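Local atomic coordinates of subtilase cytotoxin subunit A (Escherichia coli, PDB entry 2IY9), a protein that acts as the serine protease subunit of the AB5 subtilase cytotoxin, cleaving the host endoplasmic reticulum chaperone BiP and so triggering stress and cell death. Residues 23-28 with 250-255; 35-40 with 325-330; 160-165 with 197-202. All coordinates share one frame; numbering follows the deposited sequence.

Contact 1. Residues 23-28 with 250-255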
loop_
_atom_site.group_PDB
_atom_site.type_symbol
_atom_site.label_atom_id
_atom_site.label_comp_id
_atom_site.label_asym_id
_atom_site.label_seq_id
_atom_site.Cartn_x
_atom_site.Cartn_y
_atom_site.Cartn_z
ATOM N N LYS A 23 -20.220 -5.988 -0.589
ATOM C CA LYS A 23 -19.508 -4.751 -1.003
ATOM C C LYS A 23 -18.817 -5.015 -2.378
ATOM O O LYS A 23 -19.432 -5.651 -3.240
ATOM C CB LYS A 23 -18.595 -4.309 0.146
ATOM C CG LYS A 23 -19.378 -4.183 1.458
ATOM C CD LYS A 23 -18.521 -3.910 2.694
ATOM C CE LYS A 23 -19.389 -3.526 3.902
ATOM N NZ LYS A 23 -20.549 -4.451 4.135
ATOM N N PRO A 24 -17.597 -4.502 -2.630
ATOM C CA PRO A 24 -16.909 -5.050 -3.817
ATOM C C PRO A 24 -16.526 -6.526 -3.700
ATOM O O PRO A 24 -16.455 -7.065 -2.599
ATOM C CB PRO A 24 -15.648 -4.192 -3.929
ATOM C CG PRO A 24 -15.487 -3.545 -2.607
ATOM C CD PRO A 24 -16.835 -3.406 -2.007
ATOM N N TRP A 25 -16.276 -7.160 -4.848
ATOM C CA TRP A 25 -15.941 -8.584 -4.914
ATOM C C TRP A 25 -14.846 -9.017 -3.949
ATOM O O TRP A 25 -14.901 -10.114 -3.394
ATOM C CB TRP A 25 -15.560 -8.974 -6.349
ATOM C CG TRP A 25 -14.215 -8.468 -6.843
ATOM C CD1 TRP A 25 -13.986 -7.356 -7.598
ATOM C CD2 TRP A 25 -12.928 -9.086 -6.637
ATOM N NE1 TRP A 25 -12.638 -7.238 -7.876
ATOM C CE2 TRP A 25 -11.967 -8.281 -7.294
ATOM C CE3 TRP A 25 -12.499 -10.233 -5.959
ATOM C CZ2 TRP A 25 -10.596 -8.593 -7.300
ATOM C CZ3 TRP A 25 -11.124 -10.540 -5.956
ATOM C CH2 TRP A 25 -10.198 -9.726 -6.635
ATOM N N TYR A 26 -13.853 -8.153 -3.736
ATOM C CA TYR A 26 -12.670 -8.558 -2.968
ATOM C C TYR A 26 -12.856 -8.649 -1.455
ATOM O O TYR A 26 -12.035 -9.255 -0.769
ATOM C CB TYR A 26 -11.442 -7.709 -3.327
ATOM C CG TYR A 26 -11.614 -6.210 -3.207
ATOM C CD1 TYR A 26 -11.320 -5.544 -2.012
ATOM C CD2 TYR A 26 -12.046 -5.453 -4.294
ATOM C CE1 TYR A 26 -11.460 -4.161 -1.906
ATOM C CE2 TYR A 26 -12.188 -4.051 -4.199
ATOM C CZ TYR A 26 -11.890 -3.422 -3.002
ATOM O OH TYR A 26 -12.029 -2.056 -2.888
ATOM N N PHE A 27 -13.941 -8.078 -0.935
ATOM C CA PHE A 27 -14.225 -8.209 0.494
ATOM C C PHE A 27 -14.409 -9.678 0.901
ATOM O O PHE A 27 -13.694 -10.178 1.766
ATOM C CB PHE A 27 -15.422 -7.340 0.902
ATOM C CG PHE A 27 -15.051 -5.902 1.240
ATOM C CD1 PHE A 27 -14.275 -5.131 0.373
ATOM C CD2 PHE A 27 -15.503 -5.315 2.416
ATOM C CE1 PHE A 27 -13.937 -3.802 0.690
ATOM C CE2 PHE A 27 -15.169 -3.988 2.735
ATOM C CZ PHE A 27 -14.387 -3.238 1.870
ATOM N N ASP A 28 -15.333 -10.384 0.242
ATOM C CA ASP A 28 -15.516 -11.807 0.525
ATOM C C ASP A 28 -14.274 -12.624 0.136
ATOM O O ASP A 28 -13.887 -13.559 0.846
ATOM C CB ASP A 28 -16.781 -12.330 -0.160
ATOM C CG ASP A 28 -18.060 -11.962 0.599
ATOM O OD1 ASP A 28 -17.982 -11.366 1.694
ATOM O OD2 ASP A 28 -19.155 -12.282 0.104
ATOM N N ALA A 250 0.591 -11.010 -2.820
ATOM C CA ALA A 250 -0.320 -10.589 -3.865
ATOM C C ALA A 250 -1.696 -10.322 -3.270
ATOM O O ALA A 250 -2.130 -10.979 -2.314
ATOM C CB ALA A 250 -0.392 -11.634 -4.984
ATOM N N ALA A 251 -2.380 -9.348 -3.851
ATOM C CA ALA A 251 -3.669 -8.936 -3.352
ATOM C C ALA A 251 -4.591 -8.623 -4.515
ATOM O O ALA A 251 -4.117 -8.420 -5.636
ATOM C CB ALA A 251 -3.500 -7.727 -2.440
ATOM N N PRO A 252 -5.915 -8.616 -4.270
ATOM C CA PRO A 252 -6.881 -8.188 -5.280
ATOM C C PRO A 252 -6.426 -6.941 -6.047
ATOM O O PRO A 252 -6.135 -5.907 -5.439
ATOM C CB PRO A 252 -8.126 -7.890 -4.445
ATOM C CG PRO A 252 -8.063 -8.929 -3.356
ATOM C CD PRO A 252 -6.580 -9.049 -3.018
ATOM N N GLY A 253 -6.352 -7.058 -7.375
ATOM C CA GLY A 253 -5.920 -5.950 -8.212
ATOM C C GLY A 253 -6.527 -5.922 -9.604
ATOM O O GLY A 253 -5.889 -5.461 -10.545
ATOM N N GLN A 254 -7.765 -6.390 -9.726
ATOM C CA GLN A 254 -8.498 -6.319 -11.004
ATOM C C GLN A 254 -9.951 -5.909 -10.783
ATOM O O GLN A 254 -10.579 -6.373 -9.834
ATOM C CB GLN A 254 -8.446 -7.670 -11.707
ATOM C CG GLN A 254 -8.907 -7.637 -13.149
ATOM C CD GLN A 254 -8.944 -9.015 -13.736
ATOM O OE1 GLN A 254 -9.801 -9.821 -13.391
ATOM N NE2 GLN A 254 -7.996 -9.308 -14.613
ATOM N N ASN A 255 -10.480 -5.052 -11.665
ATOM C CA ASN A 255 -11.895 -4.676 -11.611
ATOM C C ASN A 255 -12.160 -4.007 -10.264
ATOM O O ASN A 255 -13.048 -4.412 -9.514
ATOM C CB ASN A 255 -12.779 -5.927 -11.788
ATOM C CG ASN A 255 -14.248 -5.592 -11.989
ATOM O OD1 ASN A 255 -14.582 -4.541 -12.545
ATOM N ND2 ASN A 255 -15.139 -6.505 -11.563
#
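At the edge of the parallel sheet of the subtilase fold, Trp-25 and Tyr-26 of the N-terminal helix 25-30 pack against Pro-252, where strand 249-252 ends, and Trp-25 reaches on to Gln-254 and Asn-255. Trp-25 NE1 donates a hydrogen bond to Gln-254 O (3.0 Å). The donor approaches nearly along the C=O axis of Gln-254, whose oxygen lies 18° out of the indole plane, and the N-H is bent to it at 135°. The same N-H makes a second, weak bond, Trp-25 NE1 to Asn-255 O (3.3 Å), with this oxygen in the ring plane at the indole edge. Both carbonyls thus converge on one N-H. At the far end of the ring, Trp-25 CH2 rests on Pro-252 CB (3.5 Å). Pro-252 CB also meets Tyr-26 CB at 3.5 Å, so the two aromatic residues share one pyrrolidine. With chi1 of 72°, Trp-25 holds its CG between backbone N and carbonyl carbon, which swings the indole across to residues 252-255; Tyr-26 CB lies over one face of the Trp-25 indole. Ile-256 touches both aromatic residues, while Ile-277 of helix 271-288 touches Tyr-26 and Pro-252. That helix carries Ser-272, assigned to the charge relay, about 12 Å from Tyr-26 between side chains. The side chains of Gln-254 and Asn-255 turn to Gln-223, and Gln-254 NE2 to His-233, leaving their main-chain oxygens to meet the indole. Apolar packing on proline is paired with a bifurcated donor, which ties the indole to main-chain atoms and probably restricts its rotation.

Contact 2. Residues 35-40 with 325-330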
loop_
_atom_site.group_PDB
_atom_site.type_symbol
_atom_site.label_atom_id
_atom_site.label_comp_id
_atom_site.label_asym_id
_atom_site.label_seq_id
_atom_site.Cartn_x
_atom_site.Cartn_y
_atom_site.Cartn_z
ATOM N N THR A 35 -17.711 -10.101 10.931
ATOM C CA THR A 35 -17.099 -10.621 12.161
ATOM C C THR A 35 -15.602 -10.320 12.243
ATOM O O THR A 35 -15.065 -10.134 13.336
ATOM C CB THR A 35 -17.344 -12.142 12.382
ATOM O OG1 THR A 35 -16.547 -12.905 11.476
ATOM C CG2 THR A 35 -18.806 -12.504 12.189
ATOM N N THR A 36 -14.941 -10.288 11.085
ATOM C CA THR A 36 -13.537 -9.892 10.981
ATOM C C THR A 36 -13.383 -8.455 11.466
ATOM O O THR A 36 -12.533 -8.159 12.311
ATOM C CB THR A 36 -13.029 -10.032 9.520
ATOM O OG1 THR A 36 -13.009 -11.417 9.164
ATOM C CG2 THR A 36 -11.620 -9.459 9.346
ATOM N N MET A 37 -14.236 -7.579 10.948
ATOM C CA MET A 37 -14.176 -6.151 11.261
ATOM C C MET A 37 -14.545 -5.841 12.710
ATOM O O MET A 37 -14.062 -4.859 13.280
ATOM C CB MET A 37 -15.038 -5.347 10.285
ATOM C CG MET A 37 -14.596 -5.500 8.841
ATOM S SD MET A 37 -12.794 -5.519 8.659
ATOM C CE MET A 37 -12.397 -3.798 8.991
ATOM N N SER A 38 -15.385 -6.694 13.299
ATOM C CA SER A 38 -15.778 -6.568 14.700
ATOM C C SER A 38 -14.589 -6.703 15.660
ATOM O O SER A 38 -14.630 -6.176 16.770
ATOM C CB SER A 38 -16.847 -7.610 15.038
ATOM O OG SER A 38 -16.277 -8.903 15.175
ATOM N N LEU A 39 -13.538 -7.393 15.214
ATOM C CA LEU A 39 -12.320 -7.606 15.998
ATOM C C LEU A 39 -11.399 -6.383 16.107
ATOM O O LEU A 39 -10.479 -6.372 16.929
ATOM C CB LEU A 39 -11.515 -8.787 15.430
ATOM C CG LEU A 39 -12.230 -10.118 15.183
ATOM C CD1 LEU A 39 -11.258 -11.155 14.656
ATOM C CD2 LEU A 39 -12.911 -10.616 16.450
ATOM N N THR A 40 -11.626 -5.380 15.261
ATOM C CA THR A 40 -10.808 -4.160 15.259
ATOM C C THR A 40 -11.281 -3.158 16.318
ATOM O O THR A 40 -12.436 -3.204 16.762
ATOM C CB THR A 40 -10.783 -3.474 13.865
ATOM O OG1 THR A 40 -12.084 -2.984 13.533
ATOM C CG2 THR A 40 -10.327 -4.451 12.778
ATOM N N LYS A 325 -7.661 -13.981 8.413
ATOM C CA LYS A 325 -6.590 -14.564 9.201
ATOM C C LYS A 325 -5.619 -13.510 9.762
ATOM O O LYS A 325 -5.257 -13.585 10.935
ATOM C CB LYS A 325 -5.855 -15.636 8.385
ATOM C CG LYS A 325 -4.895 -16.515 9.180
ATOM C CD LYS A 325 -5.621 -17.480 10.113
ATOM C CE LYS A 325 -4.658 -18.503 10.713
ATOM N NZ LYS A 325 -3.400 -17.868 11.203
ATOM N N ALA A 326 -5.208 -12.540 8.938
ATOM C CA ALA A 326 -4.323 -11.462 9.399
ATOM C C ALA A 326 -4.909 -10.692 10.582
ATOM O O ALA A 326 -4.232 -10.485 11.594
ATOM C CB ALA A 326 -3.992 -10.497 8.252
ATOM N N ILE A 327 -6.162 -10.271 10.440
ATOM C CA ILE A 327 -6.822 -9.444 11.447
ATOM C C ILE A 327 -7.114 -10.283 12.695
ATOM O O ILE A 327 -6.783 -9.872 13.808
ATOM C CB ILE A 327 -8.076 -8.721 10.885
ATOM C CG1 ILE A 327 -7.642 -7.638 9.880
ATOM C CG2 ILE A 327 -8.938 -8.126 12.031
ATOM C CD1 ILE A 327 -8.742 -7.139 8.949
ATOM N N SER A 328 -7.687 -11.470 12.492
ATOM C CA SER A 328 -7.936 -12.420 13.584
ATOM C C SER A 328 -6.675 -12.704 14.405
ATOM O O SER A 328 -6.684 -12.547 15.623
ATOM C CB SER A 328 -8.534 -13.720 13.042
ATOM O OG SER A 328 -8.959 -14.557 14.106
ATOM N N MET A 329 -5.591 -13.094 13.737
ATOM C CA MET A 329 -4.324 -13.399 14.424
ATOM C C MET A 329 -3.773 -12.206 15.197
ATOM O O MET A 329 -3.407 -12.322 16.373
ATOM C CB MET A 329 -3.261 -13.898 13.438
ATOM C CG MET A 329 -3.417 -15.352 12.990
ATOM S SD MET A 329 -3.626 -16.575 14.318
ATOM C CE MET A 329 -2.065 -16.466 15.200
ATOM N N PHE A 330 -3.693 -11.060 14.536
ATOM C CA PHE A 330 -3.089 -9.903 15.169
ATOM C C PHE A 330 -3.943 -9.386 16.322
ATOM O O PHE A 330 -3.422 -9.082 17.395
ATOM C CB PHE A 330 -2.832 -8.788 14.156
ATOM C CG PHE A 330 -1.935 -7.715 14.681
ATOM C CD1 PHE A 330 -0.552 -7.883 14.670
ATOM C CD2 PHE A 330 -2.468 -6.556 15.231
ATOM C CE1 PHE A 330 0.289 -6.888 15.169
ATOM C CE2 PHE A 330 -1.637 -5.557 15.735
ATOM C CZ PHE A 330 -0.257 -5.723 15.702
#
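Ile-327 packs closely against Thr-36, and the contact thins from there toward Leu-39 and the protein surface. Ile-327 CD1 meets Thr-36 CG2 at 3.7 Å, the two side chains crossing at about a right angle. The other branch, Ile-327 CG2, sits against Thr-36 O at 3.6 Å and has Thr-40 CG2 beside it at 4.0 Å. Thr-36 turns its methyl to the isoleucine because CG2 stands anti to the backbone N, while OG1 stays with its own turn and bonds to Gly-31 O. Thr-40 OG1 likewise bonds back, to Met-37 O (2.7 Å) in the carbonyl plane; that oxygen also takes Thr-40 N. Ala-284 of helix 271-288 touches both Thr-40 and Ile-327 and extends this packing inward. Met-37 SD makes a looser contact with Ile-327 CD1 (4.4 Å), with Leu-32 and Tyr-107 beside the methionine. The solvent side is sparser: exposed Leu-39 sets CD1 against Ser-328 CA (3.7 Å). No hydrogen bond joins the two segments. The arrangement is apolar packing between the short helix 34-38 and the C-terminal helix 323-331, where the A2 domain, whose tail enters the SubB pore, begins against the subtilase fold.

Contact 3. Residues 160-165 with 197-202; sequences SVWTEL and IWPAAY
Trp-162 lays one face of its indole over Trp-198 CB and the ring of Pro-199. Trp-198 CB stands 3.8 Å from the centroid of the five-membered ring of Trp-162, and Pro-199 CB stands 4.1 Å from that of the six-membered ring of Trp-162; both are CH-pi contacts over the face, about 25° off the normal. The near-parallel indoles, planes at 20°, point opposite ways and are so offset that little of one ring faces the other, the centroids of their five-membered rings being 5.1 Å apart. What touches instead is Trp-198 CE3 against Trp-162 CB, at 3.6 Å. A chi1 of -91°, well off the usual value, sets the Trp-162 ring above both neighbours. The peptide bond between Trp-198 and Pro-199 is cis, which sets the two residues side by side beneath one indole; a cis proline is also found in the corresponding loop of subtilisins. Helix 160-172 is the connection of a beta-alpha-beta crossover from strand 147-149 to strand 176-180, and the loop holding 197-202 follows the second strand. Pro-199 also touches Ile-177 and Ala-179 of that strand, while Trp-126 and Ile-130 of helix 125-134 pack on Trp-162. A type I turn runs from Pro-199 to Tyr-202, closed by Tyr-202 N to Pro-199 O, and brings Ala-201 CB over the Trp-198 face turned from Trp-162. Thr-163 OG1, weakly bonded to Ala-159 O, lies 3.9 Å from Trp-198 CH2. Thr-163 OG1 also meets the edge of the Tyr-202 ring near its plane, 4.1 Å from Tyr-202 CD1.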
loop_
_atom_site.group_PDB
_atom_site.type_symbol
_atom_site.label_atom_id
_atom_site.label_comp_id
_atom_site.label_asym_id
_atom_site.label_seq_id
_atom_site.Cartn_x
_atom_site.Cartn_y
_atom_site.Cartn_z
ATOM N N SER A 160 21.437 4.676 -3.291
ATOM C CA SER A 160 22.101 4.930 -2.033
ATOM C C SER A 160 21.230 5.677 -1.040
ATOM O O SER A 160 21.246 5.353 0.140
ATOM C CB SER A 160 23.383 5.717 -2.287
ATOM O OG SER A 160 24.438 5.183 -1.510
ATOM N N VAL A 161 20.475 6.671 -1.515
ATOM C CA VAL A 161 19.593 7.452 -0.625
ATOM C C VAL A 161 18.418 6.592 -0.142
ATOM O O VAL A 161 18.093 6.607 1.042
ATOM C CB VAL A 161 19.091 8.776 -1.274
ATOM C CG1 VAL A 161 18.209 9.573 -0.292
ATOM C CG2 VAL A 161 20.264 9.647 -1.707
ATOM N N TRP A 162 17.810 5.828 -1.058
ATOM C CA TRP A 162 16.745 4.887 -0.709
ATOM C C TRP A 162 17.222 3.797 0.262
ATOM O O TRP A 162 16.568 3.506 1.260
ATOM C CB TRP A 162 16.186 4.211 -1.963
ATOM C CG TRP A 162 15.015 4.893 -2.637
ATOM C CD1 TRP A 162 14.964 5.339 -3.928
ATOM C CD2 TRP A 162 13.724 5.163 -2.071
ATOM N NE1 TRP A 162 13.729 5.875 -4.196
ATOM C CE2 TRP A 162 12.949 5.784 -3.077
ATOM C CE3 TRP A 162 13.151 4.948 -0.815
ATOM C CZ2 TRP A 162 11.626 6.196 -2.860
ATOM C CZ3 TRP A 162 11.839 5.361 -0.600
ATOM C CH2 TRP A 162 11.093 5.975 -1.616
ATOM N N THR A 163 18.364 3.191 -0.045
ATOM C CA THR A 163 18.870 2.075 0.742
ATOM C C THR A 163 19.259 2.507 2.165
ATOM O O THR A 163 18.999 1.789 3.136
ATOM C CB THR A 163 20.022 1.368 -0.010
ATOM O OG1 THR A 163 19.472 0.656 -1.128
ATOM C CG2 THR A 163 20.746 0.399 0.876
ATOM N N GLU A 164 19.862 3.685 2.293
ATOM C CA GLU A 164 20.168 4.229 3.618
ATOM C C GLU A 164 18.878 4.427 4.435
ATOM O O GLU A 164 18.786 3.999 5.594
ATOM C CB GLU A 164 20.950 5.546 3.495
ATOM C CG GLU A 164 21.605 6.025 4.805
ATOM C CD GLU A 164 20.620 6.670 5.781
ATOM O OE1 GLU A 164 19.687 7.378 5.326
ATOM O OE2 GLU A 164 20.772 6.462 7.010
ATOM N N LEU A 165 17.883 5.056 3.814
ATOM C CA LEU A 165 16.621 5.386 4.496
ATOM C C LEU A 165 15.866 4.133 4.928
ATOM O O LEU A 165 15.373 4.053 6.052
ATOM C CB LEU A 165 15.725 6.259 3.605
ATOM C CG LEU A 165 14.416 6.693 4.280
ATOM C CD1 LEU A 165 14.030 8.102 3.928
ATOM C CD2 LEU A 165 13.286 5.711 3.957
ATOM N N ILE A 197 10.905 -0.349 -9.952
ATOM C CA ILE A 197 10.244 0.712 -9.186
ATOM C C ILE A 197 10.622 0.651 -7.709
ATOM O O ILE A 197 10.569 -0.416 -7.087
ATOM C CB ILE A 197 8.706 0.674 -9.375
ATOM C CG1 ILE A 197 8.369 0.857 -10.855
ATOM C CG2 ILE A 197 8.033 1.754 -8.552
ATOM C CD1 ILE A 197 7.097 0.203 -11.283
ATOM N N TRP A 198 11.017 1.809 -7.181
ATOM C CA TRP A 198 11.395 1.991 -5.780
ATOM C C TRP A 198 10.223 2.629 -5.017
ATOM O O TRP A 198 9.515 3.446 -5.587
ATOM C CB TRP A 198 12.646 2.885 -5.693
ATOM C CG TRP A 198 13.901 2.132 -6.058
ATOM C CD1 TRP A 198 14.372 1.886 -7.320
ATOM C CD2 TRP A 198 14.830 1.514 -5.154
ATOM N NE1 TRP A 198 15.539 1.150 -7.253
ATOM C CE2 TRP A 198 15.838 0.908 -5.938
ATOM C CE3 TRP A 198 14.910 1.414 -3.756
ATOM C CZ2 TRP A 198 16.910 0.207 -5.370
ATOM C CZ3 TRP A 198 15.975 0.730 -3.192
ATOM C CH2 TRP A 198 16.956 0.118 -4.000
ATOM N N PRO A 199 10.038 2.288 -3.718
ATOM C CA PRO A 199 10.905 1.442 -2.894
ATOM C C PRO A 199 10.697 -0.068 -2.995
ATOM O O PRO A 199 11.384 -0.805 -2.293
ATOM C CB PRO A 199 10.580 1.896 -1.463
ATOM C CG PRO A 199 9.163 2.375 -1.534
ATOM C CD PRO A 199 8.889 2.806 -2.949
ATOM N N ALA A 200 9.787 -0.544 -3.847
ATOM C CA ALA A 200 9.642 -2.000 -4.001
ATOM C C ALA A 200 10.978 -2.674 -4.394
ATOM O O ALA A 200 11.249 -3.802 -3.982
ATOM C CB ALA A 200 8.542 -2.344 -5.003
ATOM N N ALA A 201 11.816 -1.955 -5.144
ATOM C CA ALA A 201 13.092 -2.496 -5.656
ATOM C C ALA A 201 14.165 -2.692 -4.572
ATOM O O ALA A 201 15.207 -3.303 -4.831
ATOM C CB ALA A 201 13.628 -1.610 -6.759
ATOM N N TYR A 202 13.912 -2.167 -3.370
ATOM C CA TYR A 202 14.777 -2.416 -2.230
ATOM C C TYR A 202 14.980 -3.922 -2.122
ATOM O O TYR A 202 14.011 -4.697 -2.081
ATOM C CB TYR A 202 14.169 -1.837 -0.946
ATOM C CG TYR A 202 15.029 -1.992 0.300
ATOM C CD1 TYR A 202 16.368 -1.579 0.313
ATOM C CD2 TYR A 202 14.491 -2.523 1.474
ATOM C CE1 TYR A 202 17.155 -1.715 1.465
ATOM C CE2 TYR A 202 15.265 -2.663 2.627
ATOM C CZ TYR A 202 16.598 -2.257 2.608
ATOM O OH TYR A 202 17.362 -2.392 3.740
#

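From the N terminus, helix 25-30 starts contact 1 and helix 34-38 follows with contact 2. Contact 1 closes its loop at 250-255, the end of edge strand 249-252 and the loop after it; contact 2 closes only at 325-330, on the last helix. Their segments alternate, so the two loops cross, and together they set helix 25-30 against the edge strand and helix 34-38 against the C-terminal helix. Their nearest atoms are about 6 Å apart. Contact 3, 160-165 to 197-202, is a short loop nested inside both. It lies across the chain's centre from them, about 28 and 31 Å away between centres, and joins a crossover helix to the loop after strand 176-180.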